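Local coordinates for superoxide dismutase (Leishmania major, PDB 4F2N), which catalyses the dismutation of superoxide to oxygen and hydrogen peroxide at an iron centre, at residues K61-Y66 and F110-L115. Residues are numbered along the deposited sequence; the frame is centred on the assembly and turned at random.
Sequences KHHSAY and FFWKCL
In the N-terminal alpha-hairpin domain of iron superoxide dismutase, helices 52-71 and 96-113 each lend a histidine, H58 and H108, to the iron site, and beside that site a single side-chain hydrogen bond, W112 to H63, joins residues 61-66 to 110-115. The pair illustrates how two aromatic side chains can span the gap between segments whose nearest CA atoms, those of H63 and W112, are 10.6 Å apart. The indole NE1 of W112 donates to ND1 of H63 at 2.9 Å, and with an N-H...N angle of 162° the bond is nearly straight. ND1 is thus the acceptor, while NE2 of the same imidazole is hydrogen-bonded to ND1 of H105, so both ring nitrogens of this buried residue have partners, which should hold the rotation of the ring. With CG anti to the backbone N (chi1 -167°), the imidazole of H63 extends toward W112. The rings meet rim to rim, neither covering the face of the other, with their planes turned by 33°.

Around the pair, W112 stands edge-to-face with the rings of H58 and Y59. The side chain of W112 is about 6 Å from the bound iron, whose ligands are H58, H108, D191 and H195. W112 thus belongs to the aromatic surroundings of the metal, with H63 gripping its NE1 at the edge of the five-membered ring. ND1 lies almost in the plane of the indole, whereas NE1 is tilted 19° out of the imidazole plane, and the next approach, H63 CE1 to W112 NE1, is 3.5 Å.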
ATOM      1  N   LYS B  61       3.896  16.398   0.896  1.00 25.37           N
ATOM      2  CA  LYS B  61       4.453  15.409   1.846  1.00 26.13           C
ATOM      3  C   LYS B  61       4.993  14.174   1.149  1.00 24.50           C
ATOM      4  O   LYS B  61       6.177  13.921   1.232  1.00 24.87           O
ATOM      5  CB  LYS B  61       3.469  14.951   2.937  1.00 26.80           C
ATOM      6  CG  LYS B  61       2.615  16.030   3.582  1.00 30.03           C
ATOM      7  CD  LYS B  61       3.409  16.996   4.421  1.00 33.24           C
ATOM      8  CE  LYS B  61       2.482  18.126   4.870  1.00 35.96           C
ATOM      9  NZ  LYS B  61       3.279  19.237   5.426  1.00 37.37           N
ATOM     10  N   HIS B  62       4.118  13.400   0.498  1.00 22.73           N
ATOM     11  CA  HIS B  62       4.512  12.124  -0.137  1.00 21.52           C
ATOM     12  C   HIS B  62       5.486  12.304  -1.274  1.00 21.05           C
ATOM     13  O   HIS B  62       6.599  11.772  -1.257  1.00 19.98           O
ATOM     14  CB  HIS B  62       3.283  11.350  -0.613  1.00 20.37           C
ATOM     15  CG  HIS B  62       2.416  10.846   0.517  1.00 20.67           C
ATOM     16  ND1 HIS B  62       2.629   9.662   1.121  1.00 20.77           N
ATOM     17  CD2 HIS B  62       1.301  11.401   1.125  1.00 20.64           C
ATOM     18  CE1 HIS B  62       1.707   9.475   2.083  1.00 20.70           C
ATOM     19  NE2 HIS B  62       0.884  10.544   2.074  1.00 20.33           N
ATOM     20  N   HIS B  63       5.089  13.085  -2.272  1.00 20.72           N
ATOM     21  CA  HIS B  63       5.954  13.267  -3.418  1.00 20.59           C
ATOM     22  C   HIS B  63       7.249  13.938  -3.022  1.00 21.39           C
ATOM     23  O   HIS B  63       8.324  13.509  -3.411  1.00 20.84           O
ATOM     24  CB  HIS B  63       5.242  14.071  -4.489  1.00 20.32           C
ATOM     25  CG  HIS B  63       5.936  14.033  -5.812  1.00 20.09           C
ATOM     26  ND1 HIS B  63       5.421  14.602  -6.913  1.00 20.37           N
ATOM     27  CD2 HIS B  63       7.125  13.443  -6.195  1.00 19.85           C
ATOM     28  CE1 HIS B  63       6.254  14.400  -7.956  1.00 20.07           C
ATOM     29  NE2 HIS B  63       7.295  13.697  -7.516  1.00 19.96           N
ATOM     30  N   SER B  64       7.145  14.996  -2.226  1.00 22.57           N
ATOM     31  CA  SER B  64       8.336  15.703  -1.758  1.00 23.84           C
ATOM     32  C   SER B  64       9.346  14.777  -1.075  1.00 23.68           C
ATOM     33  O   SER B  64      10.550  14.922  -1.272  1.00 23.60           O
ATOM     34  CB  SER B  64       7.956  16.845  -0.833  1.00 25.60           C
ATOM     35  OG  SER B  64       9.125  17.556  -0.469  1.00 28.65           O
ATOM     36  N   ALA B  65       8.857  13.821  -0.291  1.00 22.55           N
ATOM     37  CA  ALA B  65       9.763  12.915   0.403  1.00 22.73           C
ATOM     38  C   ALA B  65      10.540  12.030  -0.574  1.00 21.59           C
ATOM     39  O   ALA B  65      11.710  11.741  -0.343  1.00 21.80           O
ATOM     40  CB  ALA B  65       9.010  12.056   1.433  1.00 22.27           C
ATOM     41  N   TYR B  66       9.890  11.575  -1.648  1.00 20.38           N
ATOM     42  CA  TYR B  66      10.593  10.778  -2.680  1.00 19.70           C
ATOM     43  C   TYR B  66      11.684  11.610  -3.368  1.00 20.09           C
ATOM     44  O   TYR B  66      12.777  11.119  -3.641  1.00 20.13           O
ATOM     45  CB  TYR B  66       9.603  10.288  -3.757  1.00 18.98           C
ATOM     46  CG  TYR B  66       8.582   9.292  -3.242  1.00 18.78           C
ATOM     47  CD1 TYR B  66       8.989   8.062  -2.704  1.00 18.99           C
ATOM     48  CD2 TYR B  66       7.221   9.559  -3.320  1.00 18.75           C
ATOM     49  CE1 TYR B  66       8.060   7.124  -2.239  1.00 19.46           C
ATOM     50  CE2 TYR B  66       6.288   8.640  -2.862  1.00 19.01           C
ATOM     51  CZ  TYR B  66       6.716   7.417  -2.332  1.00 19.17           C
ATOM     52  OH  TYR B  66       5.781   6.510  -1.900  1.00 19.99           O
ATOM     53  N   PHE B 110       4.222  12.112 -13.455  1.00 17.23           N
ATOM     54  CA  PHE B 110       3.404  11.763 -14.606  1.00 17.48           C
ATOM     55  C   PHE B 110       1.937  11.945 -14.250  1.00 17.72           C
ATOM     56  O   PHE B 110       1.173  12.540 -15.018  1.00 18.65           O
ATOM     57  CB  PHE B 110       3.689  10.311 -15.065  1.00 17.00           C
ATOM     58  CG  PHE B 110       2.998   9.975 -16.357  1.00 17.46           C
ATOM     59  CD1 PHE B 110       3.474  10.489 -17.567  1.00 18.14           C
ATOM     60  CD2 PHE B 110       1.878   9.162 -16.368  1.00 17.33           C
ATOM     61  CE1 PHE B 110       2.843  10.184 -18.772  1.00 18.90           C
ATOM     62  CE2 PHE B 110       1.232   8.862 -17.572  1.00 18.19           C
ATOM     63  CZ  PHE B 110       1.710   9.368 -18.770  1.00 18.78           C
ATOM     64  N   PHE B 111       1.562  11.475 -13.053  1.00 17.20           N
ATOM     65  CA  PHE B 111       0.216  11.666 -12.505  1.00 17.27           C
ATOM     66  C   PHE B 111      -0.231  13.130 -12.501  1.00 18.28           C
ATOM     67  O   PHE B 111      -1.367  13.417 -12.911  1.00 18.59           O
ATOM     68  CB  PHE B 111       0.174  11.102 -11.073  1.00 16.64           C
ATOM     69  CG  PHE B 111      -1.198  10.940 -10.495  1.00 16.59           C
ATOM     70  CD1 PHE B 111      -2.247  10.372 -11.233  1.00 16.81           C
ATOM     71  CD2 PHE B 111      -1.435  11.303  -9.172  1.00 16.55           C
ATOM     72  CE1 PHE B 111      -3.509  10.201 -10.660  1.00 17.20           C
ATOM     73  CE2 PHE B 111      -2.707  11.118  -8.587  1.00 16.86           C
ATOM     74  CZ  PHE B 111      -3.731  10.563  -9.332  1.00 16.96           C
ATOM     75  N   TRP B 112       0.618  14.044 -12.033  1.00 18.48           N
ATOM     76  CA  TRP B 112       0.224  15.463 -12.025  1.00 20.06           C
ATOM     77  C   TRP B 112      -0.030  15.998 -13.406  1.00 21.11           C
ATOM     78  O   TRP B 112      -0.930  16.818 -13.590  1.00 21.99           O
ATOM     79  CB  TRP B 112       1.259  16.342 -11.321  1.00 20.03           C
ATOM     80  CG  TRP B 112       1.614  15.868  -9.934  1.00 19.74           C
ATOM     81  CD1 TRP B 112       2.894  15.746  -9.388  1.00 19.81           C
ATOM     82  CD2 TRP B 112       0.697  15.428  -8.874  1.00 19.55           C
ATOM     83  NE1 TRP B 112       2.834  15.270  -8.095  1.00 19.57           N
ATOM     84  CE2 TRP B 112       1.539  15.058  -7.726  1.00 19.16           C
ATOM     85  CE3 TRP B 112      -0.680  15.295  -8.768  1.00 19.69           C
ATOM     86  CZ2 TRP B 112       1.000  14.594  -6.534  1.00 19.17           C
ATOM     87  CZ3 TRP B 112      -1.216  14.818  -7.562  1.00 19.52           C
ATOM     88  CH2 TRP B 112      -0.398  14.478  -6.467  1.00 19.16           C
ATOM     89  N   LYS B 113       0.754  15.552 -14.381  1.00 21.43           N
ATOM     90  CA  LYS B 113       0.553  15.970 -15.787  1.00 22.84           C
ATOM     91  C   LYS B 113      -0.765  15.454 -16.369  1.00 22.67           C
ATOM     92  O   LYS B 113      -1.314  16.075 -17.303  1.00 23.32           O
ATOM     93  CB  LYS B 113       1.720  15.501 -16.669  1.00 23.68           C
ATOM     94  CG  LYS B 113       3.061  16.112 -16.315  1.00 26.03           C
ATOM     95  CD  LYS B 113       3.113  17.590 -16.603  1.00 28.80           C
ATOM     96  CE  LYS B 113       3.558  17.855 -18.030  1.00 31.11           C
ATOM     97  NZ  LYS B 113       3.641  19.336 -18.208  1.00 34.14           N
ATOM     98  N   CYS B 114      -1.273  14.343 -15.820  1.00 21.66           N
ATOM     99  CA  CYS B 114      -2.548  13.766 -16.241  1.00 21.41           C
ATOM    100  C   CYS B 114      -3.773  14.480 -15.687  1.00 21.72           C
ATOM    101  O   CYS B 114      -4.889  14.099 -16.035  1.00 21.27           O
ATOM    102  CB  CYS B 114      -2.651  12.320 -15.785  1.00 20.98           C
ATOM    103  SG  CYS B 114      -1.487  11.319 -16.698  1.00 21.25           S
ATOM    104  N   LEU B 115      -3.560  15.438 -14.781  1.00 21.82           N
ATOM    105  CA  LEU B 115      -4.670  16.067 -14.063  1.00 22.69           C
ATOM    106  C   LEU B 115      -4.704  17.576 -14.216  1.00 24.33           C
ATOM    107  O   LEU B 115      -3.657  18.233 -14.366  1.00 24.52           O
ATOM    108  CB  LEU B 115      -4.653  15.722 -12.560  1.00 21.85           C
ATOM    109  CG  LEU B 115      -4.437  14.248 -12.184  1.00 21.09           C
ATOM    110  CD1 LEU B 115      -4.216  14.080 -10.675  1.00 20.31           C
ATOM    111  CD2 LEU B 115      -5.668  13.466 -12.649  1.00 20.80           C
TER